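PDB 1OZ9: hypothetical protein AQ_1354 from Aquifex aeolicus, which is probably a zinc-dependent, single-strand-specific endoribonuclease of the YbeY family, acting in 16S rRNA 3'-end maturation and ribosome quality control. Local coordinates for residues N9-K14 with K24-A29; E42-I47 with L84-I89; T48-I53 with S90-E95. All blocks are in the same frame, centred on the assembly; numbering follows the deposited sequence.

Contacts 1 and 2 both build on the parallel part of the sheet. Contact 1 lays helix 22-35 against edge strand 10-15, contact 2 pairs strand 41-48 with strand 81-90, and the two join where strands 10-15 and 41-48 are neighbours. Contact 3 takes over at the C-terminal ends of the strands paired in contact 2, where each chain turns into a helix. Chemistry changes with place: contact 1 is buried and mostly aliphatic, with one water at its margin; contact 2, nearest the chain's centre, is backbone hydrogen bonding between a buried apolar face and a more polar one; contact 3, farthest out and only partly buried, relies on carboxylates, hydroxyls and helix N-caps.

Contact 1. Residues N9-K14 with K24-A29; sequences NRVLVK and KIEKWA
A water joins strand to helix at the margin of this contact: it donates to Val11 O at 2.9 Å, accepts from Val13 N, and gives a second, weak hydrogen bond to Glu26 OE1. The water thus serves both a carbonyl and an amide of edge strand 10-15, while Arg10, Leu12 and Lys14 turn their backbone bonds to strand 41-48. Glu26 reaches toward the strand with CG anti to the backbone N (chi1 -156°) and the chain extended from there on. On the way its CG passes Val11 CG1 at 4.0 Å, the two side chains running in opposite directions. Away from the water the contact is aliphatic. Val11 CG1 also rests on Ala29 CB, 3.7 Å away, one helical turn beyond Ile25. Val13 sets both methyls, CG1 and CG2, against Ile25 CG2, each at 3.8 Å, and CG2 also approaches Glu26 CA at 3.9 Å, close to the helix backbone. Ile25 continues inward to Ile47 and to Ile113 of helix 105-120, while Val11 also meets Leu33, farther along helix 22-35. Strand and helix axes come within 8.6 Å and run at 146°, close to antiparallel, as expected for the first strand and the helix of the beta-alpha-beta unit formed by 10-15, 22-35 and 41-48.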
# COMPACT_ATOMS: atom_id res chain seq x y z
N ASN A 9 -15.29 -2.27 5.72
CA ASN A 9 -14.11 -3.10 5.50
C ASN A 9 -13.30 -3.16 6.78
O ASN A 9 -13.50 -2.37 7.70
CB ASN A 9 -13.22 -2.54 4.38
CG ASN A 9 -13.92 -2.59 3.07
OD1 ASN A 9 -14.36 -3.67 2.61
ND2 ASN A 9 -14.11 -1.42 2.48
N ARG A 10 -12.39 -4.11 6.86
CA ARG A 10 -11.63 -4.23 8.11
C ARG A 10 -10.22 -3.89 7.77
O ARG A 10 -9.56 -4.65 7.05
CB ARG A 10 -11.71 -5.67 8.63
CG ARG A 10 -10.91 -5.86 9.95
CD ARG A 10 -11.26 -7.14 10.59
NE ARG A 10 -10.73 -7.44 11.91
CZ ARG A 10 -10.47 -8.71 12.25
NH1 ARG A 10 -10.61 -9.67 11.33
NH2 ARG A 10 -10.04 -9.02 13.45
N VAL A 11 -9.79 -2.71 8.20
CA VAL A 11 -8.42 -2.29 7.94
C VAL A 11 -7.62 -2.48 9.22
O VAL A 11 -7.99 -1.95 10.28
CB VAL A 11 -8.38 -0.84 7.44
CG1 VAL A 11 -6.95 -0.34 7.33
CG2 VAL A 11 -9.00 -0.79 6.03
N LEU A 12 -6.56 -3.29 9.15
CA LEU A 12 -5.71 -3.59 10.31
C LEU A 12 -4.36 -2.93 10.13
O LEU A 12 -3.57 -3.34 9.28
CB LEU A 12 -5.51 -5.10 10.42
CG LEU A 12 -6.89 -5.77 10.52
CD1 LEU A 12 -6.79 -7.29 10.52
CD2 LEU A 12 -7.55 -5.29 11.79
N VAL A 13 -4.07 -1.93 10.94
CA VAL A 13 -2.82 -1.23 10.76
C VAL A 13 -1.86 -1.61 11.86
O VAL A 13 -2.24 -1.58 13.05
CB VAL A 13 -3.04 0.27 10.84
CG1 VAL A 13 -1.68 1.02 10.76
CG2 VAL A 13 -3.97 0.73 9.67
N LYS A 14 -0.64 -1.97 11.49
CA LYS A 14 0.38 -2.31 12.50
C LYS A 14 1.59 -1.43 12.29
O LYS A 14 2.10 -1.36 11.17
CB LYS A 14 0.77 -3.77 12.38
CG LYS A 14 -0.32 -4.69 12.91
CD LYS A 14 0.06 -6.16 12.85
CE LYS A 14 -0.31 -6.86 14.16
NZ LYS A 14 -0.30 -8.34 14.01
N LYS A 24 -4.60 8.04 10.82
CA LYS A 24 -4.53 8.62 9.47
C LYS A 24 -4.30 7.52 8.43
O LYS A 24 -4.91 7.54 7.35
CB LYS A 24 -3.41 9.68 9.36
CG LYS A 24 -3.80 11.04 9.88
CD LYS A 24 -2.70 12.10 9.57
CE LYS A 24 -3.18 13.50 9.91
NZ LYS A 24 -2.08 14.54 10.05
N ILE A 25 -3.41 6.59 8.75
CA ILE A 25 -3.14 5.50 7.86
C ILE A 25 -4.42 4.69 7.70
O ILE A 25 -4.78 4.27 6.58
CB ILE A 25 -1.98 4.63 8.39
CG1 ILE A 25 -0.63 5.37 8.21
CG2 ILE A 25 -1.94 3.29 7.70
CD1 ILE A 25 0.46 4.81 9.09
N GLU A 26 -5.11 4.46 8.81
CA GLU A 26 -6.34 3.67 8.75
C GLU A 26 -7.38 4.35 7.84
O GLU A 26 -8.00 3.68 6.98
CB GLU A 26 -6.93 3.47 10.15
CG GLU A 26 -7.80 2.24 10.24
CD GLU A 26 -8.37 1.99 11.64
OE1 GLU A 26 -7.65 2.19 12.66
OE2 GLU A 26 -9.55 1.57 11.71
N LYS A 27 -7.58 5.65 8.04
CA LYS A 27 -8.51 6.46 7.25
C LYS A 27 -8.16 6.46 5.73
O LYS A 27 -9.06 6.22 4.92
CB LYS A 27 -8.69 7.88 7.81
CG LYS A 27 -9.25 8.94 6.80
CD LYS A 27 -9.35 10.35 7.42
CE LYS A 27 -9.17 11.50 6.38
NZ LYS A 27 -10.42 12.30 6.07
N TRP A 28 -6.90 6.70 5.37
CA TRP A 28 -6.49 6.67 3.96
C TRP A 28 -6.82 5.31 3.35
O TRP A 28 -7.37 5.22 2.25
CB TRP A 28 -4.98 6.90 3.79
CG TRP A 28 -4.59 8.30 4.11
CD1 TRP A 28 -5.34 9.42 3.93
CD2 TRP A 28 -3.37 8.73 4.67
NE1 TRP A 28 -4.63 10.54 4.31
CE2 TRP A 28 -3.42 10.13 4.80
CE3 TRP A 28 -2.21 8.06 5.08
CZ2 TRP A 28 -2.38 10.88 5.34
CZ3 TRP A 28 -1.17 8.82 5.60
CH2 TRP A 28 -1.27 10.20 5.72
N ALA A 29 -6.48 4.25 4.08
CA ALA A 29 -6.74 2.90 3.60
C ALA A 29 -8.25 2.65 3.44
O ALA A 29 -8.68 2.09 2.40
CB ALA A 29 -6.11 1.86 4.51
O HOH W 1 -6.41 -0.78 12.41

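Contact 2. Residues E42-I47 with L84-I89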
# COMPACT_ATOMS: atom_id res chain seq x y z
N GLU A 42 -10.76 -7.56 4.05
CA GLU A 42 -9.77 -7.27 5.08
C GLU A 42 -8.46 -6.84 4.44
O GLU A 42 -8.03 -7.44 3.46
CB GLU A 42 -9.55 -8.50 5.98
CG GLU A 42 -8.49 -8.29 7.08
CD GLU A 42 -8.24 -9.58 7.83
OE1 GLU A 42 -7.10 -10.10 7.79
OE2 GLU A 42 -9.21 -10.11 8.43
N LEU A 43 -7.85 -5.80 4.97
CA LEU A 43 -6.59 -5.31 4.43
C LEU A 43 -5.69 -5.04 5.61
O LEU A 43 -6.13 -4.38 6.56
CB LEU A 43 -6.82 -3.97 3.74
CG LEU A 43 -5.58 -3.18 3.34
CD1 LEU A 43 -4.78 -3.98 2.29
CD2 LEU A 43 -5.98 -1.80 2.80
N SER A 44 -4.45 -5.53 5.57
CA SER A 44 -3.49 -5.20 6.61
C SER A 44 -2.45 -4.23 6.07
O SER A 44 -1.99 -4.39 4.92
CB SER A 44 -2.84 -6.47 7.17
OG SER A 44 -3.82 -7.26 7.85
N VAL A 45 -2.12 -3.21 6.86
CA VAL A 45 -1.08 -2.26 6.46
C VAL A 45 0.02 -2.28 7.52
O VAL A 45 -0.28 -2.10 8.73
CB VAL A 45 -1.64 -0.86 6.28
CG1 VAL A 45 -0.52 0.11 5.83
CG2 VAL A 45 -2.81 -0.87 5.25
N TYR A 46 1.27 -2.51 7.13
CA TYR A 46 2.36 -2.55 8.11
C TYR A 46 3.34 -1.44 7.79
O TYR A 46 3.78 -1.33 6.64
CB TYR A 46 3.06 -3.90 8.05
CG TYR A 46 4.14 -4.19 9.10
CD1 TYR A 46 4.08 -3.63 10.37
CD2 TYR A 46 5.19 -5.06 8.81
CE1 TYR A 46 5.06 -3.93 11.32
CE2 TYR A 46 6.16 -5.36 9.73
CZ TYR A 46 6.10 -4.80 10.99
OH TYR A 46 7.09 -5.13 11.90
N ILE A 47 3.67 -0.59 8.76
CA ILE A 47 4.70 0.43 8.53
C ILE A 47 5.95 -0.03 9.30
O ILE A 47 5.94 -0.10 10.54
CB ILE A 47 4.31 1.82 9.02
CG1 ILE A 47 2.96 2.29 8.44
CG2 ILE A 47 5.43 2.82 8.72
CD1 ILE A 47 2.88 2.35 6.89
N LEU A 84 -7.87 -9.60 1.55
CA LEU A 84 -7.17 -9.13 0.36
C LEU A 84 -5.69 -9.36 0.49
O LEU A 84 -5.03 -9.86 -0.45
CB LEU A 84 -7.39 -7.65 0.13
CG LEU A 84 -8.75 -7.07 -0.20
CD1 LEU A 84 -8.51 -5.61 -0.69
CD2 LEU A 84 -9.51 -7.94 -1.24
N GLY A 85 -5.16 -9.04 1.67
CA GLY A 85 -3.77 -9.31 1.94
C GLY A 85 -3.08 -8.15 2.62
O GLY A 85 -3.73 -7.31 3.26
N ASP A 86 -1.76 -8.09 2.46
CA ASP A 86 -0.96 -7.11 3.18
C ASP A 86 -0.25 -6.10 2.31
O ASP A 86 0.23 -6.44 1.24
CB ASP A 86 0.16 -7.81 3.96
CG ASP A 86 -0.35 -8.89 4.88
OD1 ASP A 86 -1.45 -8.72 5.42
OD2 ASP A 86 0.28 -9.94 5.09
N VAL A 87 -0.12 -4.89 2.84
CA VAL A 87 0.72 -3.85 2.22
C VAL A 87 1.76 -3.50 3.27
O VAL A 87 1.40 -3.19 4.41
CB VAL A 87 -0.05 -2.60 1.88
CG1 VAL A 87 0.90 -1.50 1.44
CG2 VAL A 87 -1.06 -2.90 0.73
N VAL A 88 3.04 -3.56 2.91
CA VAL A 88 4.11 -3.29 3.87
C VAL A 88 4.94 -2.13 3.31
O VAL A 88 5.44 -2.23 2.17
CB VAL A 88 5.03 -4.53 4.00
CG1 VAL A 88 6.18 -4.26 5.00
CG2 VAL A 88 4.21 -5.74 4.43
N ILE A 89 5.14 -1.07 4.12
CA ILE A 89 5.83 0.13 3.69
C ILE A 89 7.00 0.41 4.62
O ILE A 89 6.86 0.25 5.83
CB ILE A 89 4.84 1.30 3.79
CG1 ILE A 89 3.79 1.15 2.68
CG2 ILE A 89 5.58 2.66 3.73
CD1 ILE A 89 2.58 2.07 2.81
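Ser44 and Tyr46 bind strand 84-89 through both their backbone N and O, in the alternating pattern of a parallel beta pair in the middle of a mixed four-stranded sheet. Ser44 N donates to Gly85 O at 3.0 Å almost straight (177° at the hydrogen), and Ser44 O accepts from Val87 N; Tyr46 repeats the scheme with Val87 O and Ile89 N. The strands cross at -17°.

The face bearing Leu43, Val45, Ile47, Val87 and Ile89 is the tightly packed one. Ile47 lies beside Ile89, pointing the same way, and its CD1 swings back to 3.8 Å from Ile89 CB because CG1 stands anti to the carbonyl carbon and chi2 is -58°. Leu43 CD1 reaches over Gly85 O at 3.6 Å and stands 4.2 Å from Val87 CG2. At the backbone angles of Gly85 a CB would be jammed against the preceding carbonyl O; its N is buried without a partner. Helix 105-120, which carries the predicted zinc ligands His115 and His119, packs here: Leu43 meets Ile117 and Leu120, Ile89 meets Leu112 and Ile113, and the Val87 side chain is about 7 Å from those of both histidines.

The other face is more polar and more open at Ser44, Tyr46 and Asp86, though Val88 is buried against Phe72 of strand 69-78. Val88 CG1 meets the Tyr46 ring obliquely at CD2, 4.0 Å away; the ring then leads off from strand 84-89 to place its hydroxyl in a hydrogen bond with Glu52. At the start of the strand, Glu42 OE2 bonds to the Tyr81 hydroxyl. Asp86 OD1 meets Ser44 at the methylene, 3.2 Å from CB, with OG farther off at 3.7 Å.

Contact 3. Residues T48-I53 with S90-E95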
# COMPACT_ATOMS: atom_id res chain seq x y z
N THR A 48 7.02 -0.35 8.57
CA THR A 48 8.20 -0.88 9.22
C THR A 48 9.45 -0.15 8.78
O THR A 48 9.37 1.01 8.35
CB THR A 48 8.25 -2.43 9.00
OG1 THR A 48 9.34 -3.00 9.72
CG2 THR A 48 8.49 -2.80 7.52
N ASP A 49 10.61 -0.80 8.90
CA ASP A 49 11.89 -0.17 8.58
C ASP A 49 12.60 -0.83 7.40
O ASP A 49 12.14 -1.84 6.88
CB ASP A 49 12.83 -0.16 9.79
CG ASP A 49 13.21 -1.57 10.26
OD1 ASP A 49 12.85 -2.58 9.61
OD2 ASP A 49 13.88 -1.77 11.29
N ASP A 50 13.74 -0.28 7.00
CA ASP A 50 14.48 -0.80 5.86
C ASP A 50 14.98 -2.23 6.06
O ASP A 50 15.00 -3.03 5.11
CB ASP A 50 15.66 0.12 5.49
CG ASP A 50 15.27 1.15 4.46
OD1 ASP A 50 14.08 1.17 4.06
OD2 ASP A 50 16.08 1.99 3.98
N GLN A 51 15.39 -2.55 7.28
CA GLN A 51 15.89 -3.89 7.54
C GLN A 51 14.80 -4.95 7.36
O GLN A 51 15.01 -5.99 6.75
CB GLN A 51 16.62 -3.98 8.90
CG GLN A 51 18.06 -3.44 8.79
CD GLN A 51 18.83 -3.30 10.12
OE1 GLN A 51 18.70 -4.13 11.03
NE2 GLN A 51 19.65 -2.26 10.21
N GLU A 52 13.60 -4.68 7.86
CA GLU A 52 12.56 -5.67 7.72
C GLU A 52 12.08 -5.79 6.28
O GLU A 52 11.89 -6.90 5.77
CB GLU A 52 11.39 -5.39 8.64
CG GLU A 52 10.26 -6.38 8.40
CD GLU A 52 9.33 -6.52 9.59
OE1 GLU A 52 9.23 -5.56 10.40
OE2 GLU A 52 8.71 -7.61 9.69
N ILE A 53 11.92 -4.66 5.61
CA ILE A 53 11.44 -4.75 4.24
C ILE A 53 12.49 -5.44 3.36
O ILE A 53 12.17 -6.14 2.41
CB ILE A 53 10.98 -3.38 3.69
CG1 ILE A 53 9.83 -3.60 2.69
CG2 ILE A 53 12.15 -2.58 3.10
CD1 ILE A 53 8.96 -2.40 2.49
N SER A 90 8.13 0.82 4.07
CA SER A 90 9.24 1.18 4.93
C SER A 90 9.21 2.69 5.15
O SER A 90 9.32 3.48 4.20
CB SER A 90 10.59 0.84 4.31
OG SER A 90 11.63 1.43 5.11
N GLN A 91 9.07 3.08 6.40
CA GLN A 91 9.17 4.48 6.73
C GLN A 91 10.52 5.07 6.34
O GLN A 91 10.59 6.21 5.92
CB GLN A 91 8.93 4.70 8.24
CG GLN A 91 8.99 6.16 8.62
CD GLN A 91 8.81 6.35 10.13
OE1 GLN A 91 9.77 6.57 10.87
NE2 GLN A 91 7.58 6.26 10.56
N ASP A 92 11.59 4.30 6.51
CA ASP A 92 12.93 4.77 6.20
C ASP A 92 13.03 5.18 4.74
O ASP A 92 13.58 6.24 4.41
CB ASP A 92 13.96 3.67 6.40
CG ASP A 92 14.15 3.29 7.85
OD1 ASP A 92 13.80 4.10 8.77
OD2 ASP A 92 14.67 2.20 8.16
N THR A 93 12.55 4.32 3.85
CA THR A 93 12.64 4.62 2.44
C THR A 93 11.66 5.70 2.08
O THR A 93 12.00 6.58 1.30
CB THR A 93 12.41 3.35 1.59
OG1 THR A 93 13.58 2.53 1.72
CG2 THR A 93 12.37 3.70 0.09
N ALA A 94 10.46 5.65 2.65
CA ALA A 94 9.44 6.68 2.41
C ALA A 94 10.00 8.08 2.75
O ALA A 94 9.77 9.04 2.01
CB ALA A 94 8.18 6.38 3.25
N GLU A 95 10.74 8.18 3.85
CA GLU A 95 11.29 9.49 4.24
C GLU A 95 12.27 10.02 3.19
O GLU A 95 12.24 11.21 2.87
CB GLU A 95 11.97 9.45 5.61
CG GLU A 95 11.01 9.40 6.80
CD GLU A 95 11.77 9.36 8.12
OE1 GLU A 95 12.60 8.43 8.29
OE2 GLU A 95 11.57 10.28 8.97
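Two helix N-termini meet here in a polar contact, at the point where parallel strands 41-48 and 81-90 end and helices 50-61 and 91-101 begin. Strand pairing ends with Gln91 N donating to Thr48 O at 2.9 Å; beyond it side chains take over. Asp50 OD1 accepts from two hydroxyls: Ser90 OG at 2.7 Å on its anti side but 34° out of the carboxylate plane, and Thr93 OG1 at 2.8 Å on its syn side, 15° out. Asp50 OD2 goes to Arg96 in a salt bridge. In return Asp92 OD2 takes Asp50 N at 2.9 Å from above its carboxylate plane, so each helix start is held by an aspartate of the other. The two carboxylates stand nearly perpendicular, and the nearby helix N-termini and Arg96 probably ease their like charges. With an alanine in place of Asp50, Ser90 OG and Thr93 OG1 would probably lose their shared acceptor and Arg96 its carboxylate mate. Ser90 OG, turned toward Asp50 by chi1 170°, both donates to it and caps Thr93 N. Asp49 likewise caps Glu52 N through OD1, while Thr48 OG1 donates to Glu52 OE1. Ile53 CG2 adds an apolar touch, 3.9 Å from Ser90 CB. Around this junction, Ser90 bonds by its backbone to Asp68, while Ala94 lays helix 91-101 on Leu105 and Leu112 of helix 105-120.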